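Local coordinates for segregation and condensation protein B (Chlorobium tepidum TLS, PDB 1T6S), which probably takes part in chromosome segregation and condensation during cell division, as a winged-helix partner of the SMC complex, at residues E13-S18 / S29-H34; E40-V45 / I61-G66; F59-H62 / G67-F70; E98-V103 / R132-V137. All blocks are in the same frame, centred on the assembly; numbering follows the deposited sequence.

Contact 1 (E13-S18 / S29-H34); sequences EALIFS and SQITAH
Leu15 of helix 2-18 reaches across to the end of helix 25-31, where it meets Ile31 and the following Thr32. Its two methyl branches divide the work. CD1 lies 3.6 Å from CG2 of Thr32, while CD2 sits 3.9 Å from CG2 of Ile31 and also brushes the CD1 end of the same isoleucine. The branched end of the leucine is thus spread over two consecutive residues, and each pair meets at a slant. In Ile31 the CG2 methyl stands anti to the backbone N (CG1 torsion -60°), which turns it to Leu15, where it touches both leucine methyls. Thr32 offers its methyl, and with chi1 at 63° its OG1 bonds back to O of Leu28. Leu8, two turns earlier in helix 2-18, also packs on Thr32. Just beyond, Ala33 takes a positive phi and the chain leaves the helix. No hydrogen bond or charge pair crosses between 13-18 and 29-34. The contact buries only 122 Å² near the surface, and its cohesion is that of methyl groups in van der Waals contact, with Thr32's polar atom satisfied locally and not spent on joining the two segments.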
loop_
_atom_site.group_PDB
_atom_site.type_symbol
_atom_site.label_atom_id
_atom_site.label_comp_id
_atom_site.label_asym_id
_atom_site.label_seq_id
_atom_site.Cartn_x
_atom_site.Cartn_y
_atom_site.Cartn_z
ATOM N N GLU A 13 -5.253 -26.914 -19.516
ATOM C CA GLU A 13 -4.892 -27.101 -18.116
ATOM C C GLU A 13 -3.583 -26.390 -17.764
ATOM O O GLU A 13 -3.501 -25.642 -16.768
ATOM C CB GLU A 13 -4.747 -28.584 -17.790
ATOM C CG GLU A 13 -4.197 -28.813 -16.395
ATOM C CD GLU A 13 -4.150 -30.286 -16.038
ATOM O OE1 GLU A 13 -5.170 -30.810 -15.521
ATOM O OE2 GLU A 13 -3.099 -30.915 -16.293
ATOM N N ALA A 14 -2.565 -26.622 -18.586
ATOM C CA ALA A 14 -1.244 -26.015 -18.364
ATOM C C ALA A 14 -1.294 -24.486 -18.378
ATOM O O ALA A 14 -0.634 -23.839 -17.573
ATOM C CB ALA A 14 -0.267 -26.510 -19.428
ATOM N N LEU A 15 -2.072 -23.914 -19.294
ATOM C CA LEU A 15 -2.177 -22.456 -19.378
ATOM C C LEU A 15 -2.921 -21.886 -18.161
ATOM O O LEU A 15 -2.432 -20.969 -17.493
ATOM C CB LEU A 15 -2.869 -22.051 -20.695
ATOM C CG LEU A 15 -2.060 -22.276 -21.997
ATOM C CD1 LEU A 15 -2.950 -22.124 -23.221
ATOM C CD2 LEU A 15 -0.895 -21.256 -22.076
ATOM N N ILE A 16 -4.092 -22.443 -17.861
ATOM C CA ILE A 16 -4.870 -21.975 -16.720
ATOM C C ILE A 16 -4.086 -22.186 -15.425
ATOM O O ILE A 16 -4.087 -21.340 -14.529
ATOM C CB ILE A 16 -6.230 -22.706 -16.636
ATOM C CG1 ILE A 16 -7.023 -22.433 -17.926
ATOM C CG2 ILE A 16 -7.030 -22.218 -15.410
ATOM C CD1 ILE A 16 -8.332 -23.187 -18.033
ATOM N N PHE A 17 -3.396 -23.312 -15.330
ATOM C CA PHE A 17 -2.605 -23.592 -14.147
ATOM C C PHE A 17 -1.414 -22.638 -13.983
ATOM O O PHE A 17 -1.134 -22.192 -12.879
ATOM C CB PHE A 17 -2.093 -25.017 -14.207
ATOM C CG PHE A 17 -1.359 -25.435 -12.982
ATOM C CD1 PHE A 17 -2.015 -26.124 -11.971
ATOM C CD2 PHE A 17 -0.003 -25.156 -12.844
ATOM C CE1 PHE A 17 -1.324 -26.539 -10.834
ATOM C CE2 PHE A 17 0.699 -25.561 -11.714
ATOM C CZ PHE A 17 0.035 -26.255 -10.710
ATOM N N SER A 18 -0.717 -22.333 -15.076
ATOM C CA SER A 18 0.446 -21.447 -15.048
ATOM C C SER A 18 0.129 -19.969 -14.849
ATOM O O SER A 18 0.971 -19.205 -14.370
ATOM C CB SER A 18 1.228 -21.552 -16.365
ATOM O OG SER A 18 1.742 -22.847 -16.578
ATOM N N SER A 29 -7.625 -19.070 -26.735
ATOM C CA SER A 29 -7.774 -19.424 -28.153
ATOM C C SER A 29 -6.550 -18.972 -28.975
ATOM O O SER A 29 -6.134 -19.662 -29.905
ATOM C CB SER A 29 -9.034 -18.776 -28.755
ATOM O OG SER A 29 -10.185 -19.065 -27.971
ATOM N N GLN A 30 -5.979 -17.822 -28.633
ATOM C CA GLN A 30 -4.816 -17.321 -29.368
ATOM C C GLN A 30 -3.593 -18.192 -29.148
ATOM O O GLN A 30 -2.869 -18.503 -30.089
ATOM C CB GLN A 30 -4.471 -15.879 -28.954
ATOM C CG GLN A 30 -3.198 -15.336 -29.630
ATOM C CD GLN A 30 -2.664 -14.056 -29.002
ATOM O OE1 GLN A 30 -2.613 -13.928 -27.778
ATOM N NE2 GLN A 30 -2.247 -13.107 -29.842
ATOM N N ILE A 31 -3.358 -18.597 -27.905
ATOM C CA ILE A 31 -2.177 -19.404 -27.611
ATOM C C ILE A 31 -2.265 -20.854 -28.107
ATOM O O ILE A 31 -1.281 -21.406 -28.592
ATOM C CB ILE A 31 -1.856 -19.377 -26.091
ATOM C CG1 ILE A 31 -1.579 -17.926 -25.653
ATOM C CG2 ILE A 31 -0.645 -20.267 -25.797
ATOM C CD1 ILE A 31 -1.346 -17.725 -24.144
ATOM N N THR A 32 -3.441 -21.461 -28.007
ATOM C CA THR A 32 -3.614 -22.837 -28.461
ATOM C C THR A 32 -3.920 -22.880 -29.958
ATOM O O THR A 32 -4.072 -23.953 -30.544
ATOM C CB THR A 32 -4.766 -23.536 -27.673
ATOM O OG1 THR A 32 -6.007 -22.868 -27.930
ATOM C CG2 THR A 32 -4.493 -23.485 -26.174
ATOM N N ALA A 33 -3.996 -21.703 -30.575
ATOM C CA ALA A 33 -4.301 -21.595 -31.994
ATOM C C ALA A 33 -5.565 -22.397 -32.317
ATOM O O ALA A 33 -5.648 -23.035 -33.371
ATOM C CB ALA A 33 -3.111 -22.106 -32.840
ATOM N N HIS A 34 -6.532 -22.366 -31.398
ATOM C CA HIS A 34 -7.822 -23.053 -31.563
ATOM C C HIS A 34 -8.954 -22.033 -31.421
ATOM O O HIS A 34 -9.013 -21.313 -30.423
ATOM C CB HIS A 34 -8.015 -24.144 -30.495
ATOM C CG HIS A 34 -9.249 -24.974 -30.695
ATOM N ND1 HIS A 34 -9.339 -25.958 -31.659
ATOM C CD2 HIS A 34 -10.457 -24.945 -30.078
ATOM C CE1 HIS A 34 -10.546 -26.495 -31.628
ATOM N NE2 HIS A 34 -11.243 -25.898 -30.677
#

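Contact 2 (E40-V45 / I61-G66); sequences ELQEAV and IHAIAG. With NO3 (nitrate ion), chain H; NO3 (nitrate ion), chain L.
A nitrate ion, probably from the crystallisation liquor, bridges Gln42 of helix 38-55 and Ala63 of strand 59-64, which share no direct hydrogen bond. NE2 of Gln42 gives a nearly straight bond (169°) to nitrate O3 at 3.2 Å, with a second, weak one to O1, while the backbone N of Ala63 holds O2 of the same ion at 2.9 Å. Gln42 gets there by extending from the helix, CG anti to its N (chi1 -177°), and then bending at chi2. Its amide is held on both ends by residues elsewhere: OE1 is bonded to the hydroxyl of Tyr68, NE2 also to Asp46. Directly between helix and strand, OE1 merely touches CB of Ala63 at 3.9 Å.

Beside the ion, one turn along the helix, the contact turns apolar. CG1 of Val45 packs against CG2 of Ile61 at 3.6 Å, the two side chains meeting at a slant, and the same valine methyl is 3.5 Å from O3 of the nitrate. Both residues are buried, and Leu48 and Tyr52 of the same helix extend the cover of Ile61. A second nitrate lies at the edge of the His62 ring, where ND1 donates to O1 and O3, both at 2.9 Å; it is also bonded to NE of Arg140 of the second subunit. This packing of a helix against the beta hairpin that follows it, after two earlier helices, is typical of a winged-helix domain.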
loop_
_atom_site.group_PDB
_atom_site.type_symbol
_atom_site.label_atom_id
_atom_site.label_comp_id
_atom_site.label_asym_id
_atom_site.label_seq_id
_atom_site.Cartn_x
_atom_site.Cartn_y
_atom_site.Cartn_z
ATOM N N GLU A 40 -17.862 -24.191 -26.215
ATOM C CA GLU A 40 -16.868 -25.253 -26.357
ATOM C C GLU A 40 -15.805 -25.151 -25.264
ATOM O O GLU A 40 -15.389 -26.164 -24.710
ATOM C CB GLU A 40 -16.208 -25.197 -27.749
ATOM C CG GLU A 40 -15.065 -26.204 -27.954
ATOM C CD GLU A 40 -14.332 -26.036 -29.282
ATOM O OE1 GLU A 40 -14.393 -24.940 -29.881
ATOM O OE2 GLU A 40 -13.673 -27.000 -29.733
ATOM N N LEU A 41 -15.389 -23.928 -24.929
ATOM C CA LEU A 41 -14.359 -23.741 -23.903
ATOM C C LEU A 41 -14.844 -24.189 -22.532
ATOM O O LEU A 41 -14.114 -24.835 -21.778
ATOM C CB LEU A 41 -13.933 -22.273 -23.819
ATOM C CG LEU A 41 -12.466 -21.958 -23.484
ATOM C CD1 LEU A 41 -12.393 -20.633 -22.746
ATOM C CD2 LEU A 41 -11.833 -23.060 -22.650
ATOM N N GLN A 42 -16.074 -23.825 -22.199
ATOM C CA GLN A 42 -16.636 -24.197 -20.908
ATOM C C GLN A 42 -16.775 -25.710 -20.794
ATOM O O GLN A 42 -16.607 -26.275 -19.711
ATOM C CB GLN A 42 -18.001 -23.533 -20.716
ATOM C CG GLN A 42 -18.620 -23.823 -19.362
ATOM C CD GLN A 42 -17.712 -23.391 -18.215
ATOM O OE1 GLN A 42 -17.381 -22.211 -18.073
ATOM N NE2 GLN A 42 -17.299 -24.355 -17.398
ATOM N N GLU A 43 -17.090 -26.351 -21.922
ATOM C CA GLU A 43 -17.257 -27.809 -22.001
ATOM C C GLU A 43 -15.919 -28.508 -21.770
ATOM O O GLU A 43 -15.868 -29.584 -21.179
ATOM C CB GLU A 43 -17.815 -28.181 -23.381
ATOM C CG GLU A 43 -18.717 -29.397 -23.423
ATOM C CD GLU A 43 -19.585 -29.448 -24.695
ATOM O OE1 GLU A 43 -19.021 -29.613 -25.815
ATOM O OE2 GLU A 43 -20.833 -29.316 -24.570
ATOM N N ALA A 44 -14.834 -27.901 -22.246
ATOM C CA ALA A 44 -13.505 -28.485 -22.066
ATOM C C ALA A 44 -13.125 -28.331 -20.600
ATOM O O ALA A 44 -12.556 -29.236 -19.994
ATOM C CB ALA A 44 -12.491 -27.773 -22.960
ATOM N N VAL A 45 -13.449 -27.177 -20.030
ATOM C CA VAL A 45 -13.154 -26.918 -18.635
ATOM C C VAL A 45 -13.946 -27.883 -17.755
ATOM O O VAL A 45 -13.414 -28.388 -16.773
ATOM C CB VAL A 45 -13.493 -25.458 -18.274
ATOM C CG1 VAL A 45 -13.463 -25.258 -16.769
ATOM C CG2 VAL A 45 -12.498 -24.531 -18.951
ATOM N N ILE A 61 -11.223 -25.715 -11.460
ATOM C CA ILE A 61 -11.181 -24.527 -12.297
ATOM C C ILE A 61 -12.550 -23.826 -12.191
ATOM O O ILE A 61 -13.606 -24.450 -12.337
ATOM C CB ILE A 61 -10.890 -24.869 -13.790
ATOM C CG1 ILE A 61 -9.453 -25.406 -13.929
ATOM C CG2 ILE A 61 -11.074 -23.625 -14.647
ATOM C CD1 ILE A 61 -9.156 -26.077 -15.264
ATOM N N HIS A 62 -12.506 -22.524 -11.923
ATOM C CA HIS A 62 -13.688 -21.683 -11.781
ATOM C C HIS A 62 -13.730 -20.545 -12.806
ATOM O O HIS A 62 -12.718 -19.877 -13.080
ATOM C CB HIS A 62 -13.726 -21.063 -10.379
ATOM C CG HIS A 62 -13.890 -22.060 -9.275
ATOM N ND1 HIS A 62 -15.103 -22.305 -8.670
ATOM C CD2 HIS A 62 -12.993 -22.862 -8.656
ATOM C CE1 HIS A 62 -14.945 -23.212 -7.723
ATOM N NE2 HIS A 62 -13.674 -23.566 -7.695
ATOM N N ALA A 63 -14.918 -20.317 -13.352
ATOM C CA ALA A 63 -15.141 -19.254 -14.317
ATOM C C ALA A 63 -15.603 -18.041 -13.524
ATOM O O ALA A 63 -16.758 -17.984 -13.092
ATOM C CB ALA A 63 -16.225 -19.668 -15.309
ATOM N N ILE A 64 -14.708 -17.084 -13.311
ATOM C CA ILE A 64 -15.071 -15.878 -12.566
ATOM C C ILE A 64 -14.971 -14.663 -13.482
ATOM O O ILE A 64 -13.886 -14.323 -13.946
ATOM C CB ILE A 64 -14.143 -15.640 -11.337
ATOM C CG1 ILE A 64 -14.029 -16.910 -10.486
ATOM C CG2 ILE A 64 -14.710 -14.526 -10.480
ATOM C CD1 ILE A 64 -15.359 -17.498 -10.061
ATOM N N ALA A 65 -16.109 -14.024 -13.757
ATOM C CA ALA A 65 -16.149 -12.830 -14.611
ATOM C C ALA A 65 -15.401 -12.967 -15.939
ATOM O O ALA A 65 -14.632 -12.077 -16.322
ATOM C CB ALA A 65 -15.591 -11.634 -13.841
ATOM N N GLY A 66 -15.618 -14.076 -16.637
ATOM C CA GLY A 66 -14.954 -14.266 -17.914
ATOM C C GLY A 66 -13.499 -14.696 -17.851
ATOM O O GLY A 66 -12.850 -14.801 -18.892
HETATM N N NO3 H . -16.682 -23.338 -14.109
HETATM O O1 NO3 H . -17.563 -24.206 -14.204
HETATM O O2 NO3 H . -16.881 -22.448 -13.327
HETATM O O3 NO3 H . -15.707 -23.460 -14.810
HETATM N N NO3 L . -17.388 -20.347 -10.103
HETATM O O1 NO3 L . -16.892 -20.075 -9.000
HETATM O O2 NO3 L . -18.206 -19.601 -10.529
HETATM O O3 NO3 L . -16.999 -21.351 -10.660
#

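Contact 3 (F59-H62 / G67-F70); sequences FRIH and GYRF. With NO3 (nitrate ion), chain L.
His62 and Arg69 form an antiparallel hydrogen-bonded pair, each backbone N-H meeting the other's carbonyl. The bond from N of His62 to O of Arg69 is 2.9 Å long and almost straight (174°); the return bond, from N of Arg69 to O of His62, measures 3.1 Å. O of His62 also takes a CA-H...O contact from CA of Tyr68 at 3.3 Å. Ile61 and Phe70 make the neighbouring non-hydrogen-bonded pair, and N of Ile61 bonds instead to OD1 of Asn49 in helix 38-55. Further backbone bonds join Arg60 with Leu71 and Tyr68 with Val23.

The guanidinium of Arg69 folds back over its own strand through bends at chi2 and chi3. NE and NH2 grip O of Gly67 side-on, at 3.1 and 3.2 Å; the oxygen lies close to the guanidinium plane, yet both nitrogens come from above the carbonyl plane, on one face. NH2 adds a weak bond to O of Ile64, across the turn. NH1 of Arg60 donates to O of Phe59 and O of Arg57.

His62 and Arg69 put their side chains on one face; that of Ile61 and Phe70 is mainly apolar. CG1 of Ile61 stands over the Phe70 ring, 3.6 Å from its centroid and 15° off the normal, a CH-pi contact. Phe59 meets the same ring obliquely, the planes at 80°. The hairpin therefore has two chemistries: its arginines spend most of their donors on nearby main-chain oxygens, Arg60 adding a salt bridge to Glu53, whereas Ile61, Tyr68 and Phe70 face the helices, with Ile16 touching all three.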
loop_
_atom_site.group_PDB
_atom_site.type_symbol
_atom_site.label_atom_id
_atom_site.label_comp_id
_atom_site.label_asym_id
_atom_site.label_seq_id
_atom_site.Cartn_x
_atom_site.Cartn_y
_atom_site.Cartn_z
ATOM N N PHE A 59 -8.340 -29.253 -5.996
ATOM C CA PHE A 59 -8.595 -27.976 -6.652
ATOM C C PHE A 59 -9.559 -28.117 -7.831
ATOM O O PHE A 59 -9.811 -29.225 -8.322
ATOM C CB PHE A 59 -7.270 -27.359 -7.118
ATOM C CG PHE A 59 -6.347 -28.338 -7.794
ATOM C CD1 PHE A 59 -6.609 -28.795 -9.072
ATOM C CD2 PHE A 59 -5.221 -28.818 -7.131
ATOM C CE1 PHE A 59 -5.762 -29.716 -9.686
ATOM C CE2 PHE A 59 -4.364 -29.740 -7.737
ATOM C CZ PHE A 59 -4.637 -30.186 -9.013
ATOM N N ARG A 60 -10.091 -26.984 -8.278
ATOM C CA ARG A 60 -11.037 -26.950 -9.400
ATOM C C ARG A 60 -10.877 -25.666 -10.177
ATOM O O ARG A 60 -10.457 -24.649 -9.623
ATOM C CB ARG A 60 -12.497 -26.995 -8.911
ATOM C CG ARG A 60 -12.915 -28.251 -8.164
ATOM C CD ARG A 60 -13.031 -29.468 -9.068
ATOM N NE ARG A 60 -13.548 -30.630 -8.339
ATOM C CZ ARG A 60 -12.832 -31.380 -7.507
ATOM N NH1 ARG A 60 -11.548 -31.105 -7.298
ATOM N NH2 ARG A 60 -13.407 -32.392 -6.858
ATOM N N ILE A 61 -11.223 -25.715 -11.460
ATOM C CA ILE A 61 -11.181 -24.527 -12.297
ATOM C C ILE A 61 -12.550 -23.826 -12.191
ATOM O O ILE A 61 -13.606 -24.450 -12.337
ATOM C CB ILE A 61 -10.890 -24.869 -13.790
ATOM C CG1 ILE A 61 -9.453 -25.406 -13.929
ATOM C CG2 ILE A 61 -11.074 -23.625 -14.647
ATOM C CD1 ILE A 61 -9.156 -26.077 -15.264
ATOM N N HIS A 62 -12.506 -22.524 -11.923
ATOM C CA HIS A 62 -13.688 -21.683 -11.781
ATOM C C HIS A 62 -13.730 -20.545 -12.806
ATOM O O HIS A 62 -12.718 -19.877 -13.080
ATOM C CB HIS A 62 -13.726 -21.063 -10.379
ATOM C CG HIS A 62 -13.890 -22.060 -9.275
ATOM N ND1 HIS A 62 -15.103 -22.305 -8.670
ATOM C CD2 HIS A 62 -12.993 -22.862 -8.656
ATOM C CE1 HIS A 62 -14.945 -23.212 -7.723
ATOM N NE2 HIS A 62 -13.674 -23.566 -7.695
ATOM N N GLY A 67 -12.978 -14.928 -16.645
ATOM C CA GLY A 67 -11.603 -15.374 -16.492
ATOM C C GLY A 67 -11.557 -16.690 -15.727
ATOM O O GLY A 67 -12.152 -16.801 -14.652
ATOM N N TYR A 68 -10.877 -17.698 -16.270
ATOM C CA TYR A 68 -10.784 -18.983 -15.577
ATOM C C TYR A 68 -9.548 -19.051 -14.691
ATOM O O TYR A 68 -8.483 -18.574 -15.071
ATOM C CB TYR A 68 -10.731 -20.158 -16.564
ATOM C CG TYR A 68 -11.990 -20.384 -17.372
ATOM C CD1 TYR A 68 -12.185 -19.744 -18.601
ATOM C CD2 TYR A 68 -12.989 -21.244 -16.907
ATOM C CE1 TYR A 68 -13.357 -19.961 -19.350
ATOM C CE2 TYR A 68 -14.158 -21.462 -17.642
ATOM C CZ TYR A 68 -14.336 -20.821 -18.855
ATOM O OH TYR A 68 -15.503 -21.033 -19.563
ATOM N N ARG A 69 -9.691 -19.639 -13.507
ATOM C CA ARG A 69 -8.545 -19.814 -12.606
ATOM C C ARG A 69 -8.800 -20.992 -11.675
ATOM O O ARG A 69 -9.946 -21.362 -11.430
ATOM C CB ARG A 69 -8.279 -18.551 -11.769
ATOM C CG ARG A 69 -9.183 -18.363 -10.539
ATOM C CD ARG A 69 -10.667 -18.247 -10.884
ATOM N NE ARG A 69 -11.043 -17.103 -11.734
ATOM C CZ ARG A 69 -10.917 -15.813 -11.412
ATOM N NH1 ARG A 69 -10.398 -15.443 -10.250
ATOM N NH2 ARG A 69 -11.382 -14.876 -12.231
ATOM N N PHE A 70 -7.723 -21.583 -11.177
ATOM C CA PHE A 70 -7.810 -22.688 -10.236
ATOM C C PHE A 70 -8.054 -22.125 -8.852
ATOM O O PHE A 70 -7.586 -21.031 -8.531
ATOM C CB PHE A 70 -6.494 -23.468 -10.193
ATOM C CG PHE A 70 -6.381 -24.536 -11.239
ATOM C CD1 PHE A 70 -5.849 -24.249 -12.491
ATOM C CD2 PHE A 70 -6.832 -25.833 -10.977
ATOM C CE1 PHE A 70 -5.763 -25.237 -13.476
ATOM C CE2 PHE A 70 -6.751 -26.832 -11.954
ATOM C CZ PHE A 70 -6.217 -26.533 -13.205
HETATM N N NO3 L . -17.388 -20.347 -10.103
HETATM O O1 NO3 L . -16.892 -20.075 -9.000
HETATM O O2 NO3 L . -18.206 -19.601 -10.529
HETATM O O3 NO3 L . -16.999 -21.351 -10.660
#

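Contact 4 (E98-V103 / R132-V137); sequences EVLAVV and RGLIEV
Leu134 and Ile135 are the two residues of 132-137 that press on helix 87-106. Before them, the guanidinium of Arg132 is shared: NH1 bonds to O of Arg128, NE to O of Phe160 of the second subunit. Gly133, with positive phi, ends helix 125-131 in a Schellman motif, and the strand begins two residues later.

At Leu134 the side chain comes down onto Leu100 at about a right angle, CD1 against CD1 at 4.2 Å. Phe156 of helix 154-159 packs on both leucines, and Phe160 of the second subunit adds to the cover of Leu134. Ile135 opens strand 135-140 and sends its CG2 methyl between two helix residues, 4.1 Å from CD2 of Leu100 and 4.1 Å from CG1 of Val103. With chi1 at 58°, CG1 lies between the backbone N and the carbonyl carbon, leaving CG2 beside the N and turned to the helix. Leu100 thus divides its methyls, CD1 to Leu134 and CD2 to Ile135. Leu129 of helix 125-131 closes in on Leu100 and Ile135.

All four touching residues are buried, and no hydrogen bond crosses. The backbone of Leu134 bonds to Thr153 and that of Glu136 to Gly151, pairing this chain with strand 148-152. The first helix packing on the wing strand that follows the second helix of the helix-turn-helix (111-118 and 125-131) is the arrangement of a winged-helix domain, here the second of the chain.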
loop_
_atom_site.group_PDB
_atom_site.type_symbol
_atom_site.label_atom_id
_atom_site.label_comp_id
_atom_site.label_asym_id
_atom_site.label_seq_id
_atom_site.Cartn_x
_atom_site.Cartn_y
_atom_site.Cartn_z
ATOM N N GLU A 98 -4.755 0.516 9.263
ATOM C CA GLU A 98 -5.607 1.415 10.065
ATOM C C GLU A 98 -4.881 2.722 10.423
ATOM O O GLU A 98 -5.451 3.803 10.303
ATOM C CB GLU A 98 -6.068 0.729 11.368
ATOM C CG GLU A 98 -7.150 -0.333 11.185
ATOM C CD GLU A 98 -7.641 -0.953 12.508
ATOM O OE1 GLU A 98 -8.594 -1.767 12.469
ATOM O OE2 GLU A 98 -7.077 -0.634 13.583
ATOM N N VAL A 99 -3.633 2.613 10.867
ATOM C CA VAL A 99 -2.884 3.807 11.212
ATOM C C VAL A 99 -2.689 4.646 9.924
ATOM O O VAL A 99 -2.897 5.863 9.923
ATOM C CB VAL A 99 -1.511 3.455 11.874
ATOM C CG1 VAL A 99 -0.649 4.716 12.030
ATOM C CG2 VAL A 99 -1.746 2.819 13.244
ATOM N N LEU A 100 -2.325 3.988 8.824
ATOM C CA LEU A 100 -2.151 4.670 7.544
ATOM C C LEU A 100 -3.422 5.418 7.160
ATOM O O LEU A 100 -3.378 6.537 6.646
ATOM C CB LEU A 100 -1.857 3.674 6.420
ATOM C CG LEU A 100 -0.697 4.048 5.502
ATOM C CD1 LEU A 100 -0.688 3.124 4.284
ATOM C CD2 LEU A 100 -0.778 5.492 5.097
ATOM N N ALA A 101 -4.559 4.767 7.387
ATOM C CA ALA A 101 -5.866 5.328 7.087
ATOM C C ALA A 101 -6.128 6.569 7.936
ATOM O O ALA A 101 -6.646 7.562 7.435
ATOM C CB ALA A 101 -6.960 4.270 7.354
ATOM N N VAL A 102 -5.781 6.499 9.223
ATOM C CA VAL A 102 -5.967 7.623 10.140
ATOM C C VAL A 102 -5.105 8.814 9.703
ATOM O O VAL A 102 -5.552 9.964 9.725
ATOM C CB VAL A 102 -5.621 7.226 11.603
ATOM C CG1 VAL A 102 -5.747 8.450 12.528
ATOM C CG2 VAL A 102 -6.579 6.122 12.088
ATOM N N VAL A 103 -3.872 8.532 9.295
ATOM C CA VAL A 103 -2.980 9.595 8.817
ATOM C C VAL A 103 -3.533 10.221 7.527
ATOM O O VAL A 103 -3.598 11.454 7.383
ATOM C CB VAL A 103 -1.560 9.069 8.587
ATOM C CG1 VAL A 103 -0.641 10.218 8.066
ATOM C CG2 VAL A 103 -1.021 8.524 9.902
ATOM N N ARG A 132 8.932 2.409 5.566
ATOM C CA ARG A 132 8.447 2.030 4.236
ATOM C C ARG A 132 8.222 3.248 3.346
ATOM O O ARG A 132 7.792 3.119 2.202
ATOM C CB ARG A 132 7.141 1.236 4.360
ATOM C CG ARG A 132 7.342 -0.128 4.977
ATOM C CD ARG A 132 6.060 -0.716 5.544
ATOM N NE ARG A 132 6.256 -2.091 5.992
ATOM C CZ ARG A 132 7.080 -2.462 6.963
ATOM N NH1 ARG A 132 7.803 -1.552 7.614
ATOM N NH2 ARG A 132 7.199 -3.752 7.268
ATOM N N GLY A 133 8.514 4.434 3.871
ATOM C CA GLY A 133 8.335 5.645 3.092
ATOM C C GLY A 133 6.898 6.032 2.771
ATOM O O GLY A 133 6.665 6.879 1.908
ATOM N N LEU A 134 5.932 5.437 3.468
ATOM C CA LEU A 134 4.513 5.746 3.225
ATOM C C LEU A 134 4.024 7.013 3.929
ATOM O O LEU A 134 3.021 7.601 3.532
ATOM C CB LEU A 134 3.647 4.559 3.648
ATOM C CG LEU A 134 4.016 3.288 2.881
ATOM C CD1 LEU A 134 3.246 2.104 3.414
ATOM C CD2 LEU A 134 3.718 3.517 1.386
ATOM N N ILE A 135 4.698 7.399 5.003
ATOM C CA ILE A 135 4.345 8.626 5.712
ATOM C C ILE A 135 5.654 9.375 5.958
ATOM O O ILE A 135 6.738 8.812 5.797
ATOM C CB ILE A 135 3.651 8.353 7.091
ATOM C CG1 ILE A 135 4.573 7.512 7.991
ATOM C CG2 ILE A 135 2.289 7.653 6.864
ATOM C CD1 ILE A 135 4.030 7.298 9.423
ATOM N N GLU A 136 5.535 10.627 6.372
ATOM C CA GLU A 136 6.681 11.464 6.642
ATOM C C GLU A 136 6.260 12.551 7.627
ATOM O O GLU A 136 5.069 12.760 7.881
ATOM C CB GLU A 136 7.144 12.129 5.345
ATOM C CG GLU A 136 6.063 13.018 4.732
ATOM C CD GLU A 136 6.491 13.643 3.428
ATOM O OE1 GLU A 136 5.641 14.306 2.786
ATOM O OE2 GLU A 136 7.672 13.470 3.052
ATOM N N VAL A 137 7.241 13.264 8.168
ATOM C CA VAL A 137 6.952 14.350 9.103
ATOM C C VAL A 137 6.493 15.587 8.329
ATOM O O VAL A 137 7.083 15.932 7.311
ATOM C CB VAL A 137 8.210 14.716 9.933
ATOM C CG1 VAL A 137 7.957 15.990 10.750
ATOM C CG2 VAL A 137 8.582 13.567 10.845
#

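Contacts 1, 2 and 3 lie together at one end of the chain, while contact 4 stands alone at the other, its centre about 37 Å or more from theirs. Contact 4 is fully buried and wholly apolar; contact 1 is equally apolar but sits at the surface. Contacts 2 and 3 are partly buried and share Ile61 and His62 of strand 59-64, the first setting the strand against helix 38-55, the second pairing it with strand 67-72. Both mix apolar packing with hydrogen bonds, main-chain ones in contact 3 and nitrate-mediated ones in contact 2. Ile16 of helix 2-18 links contact 1 to both, and His34 joins Glu40. Contacts 2 and 4 both reach the second subunit.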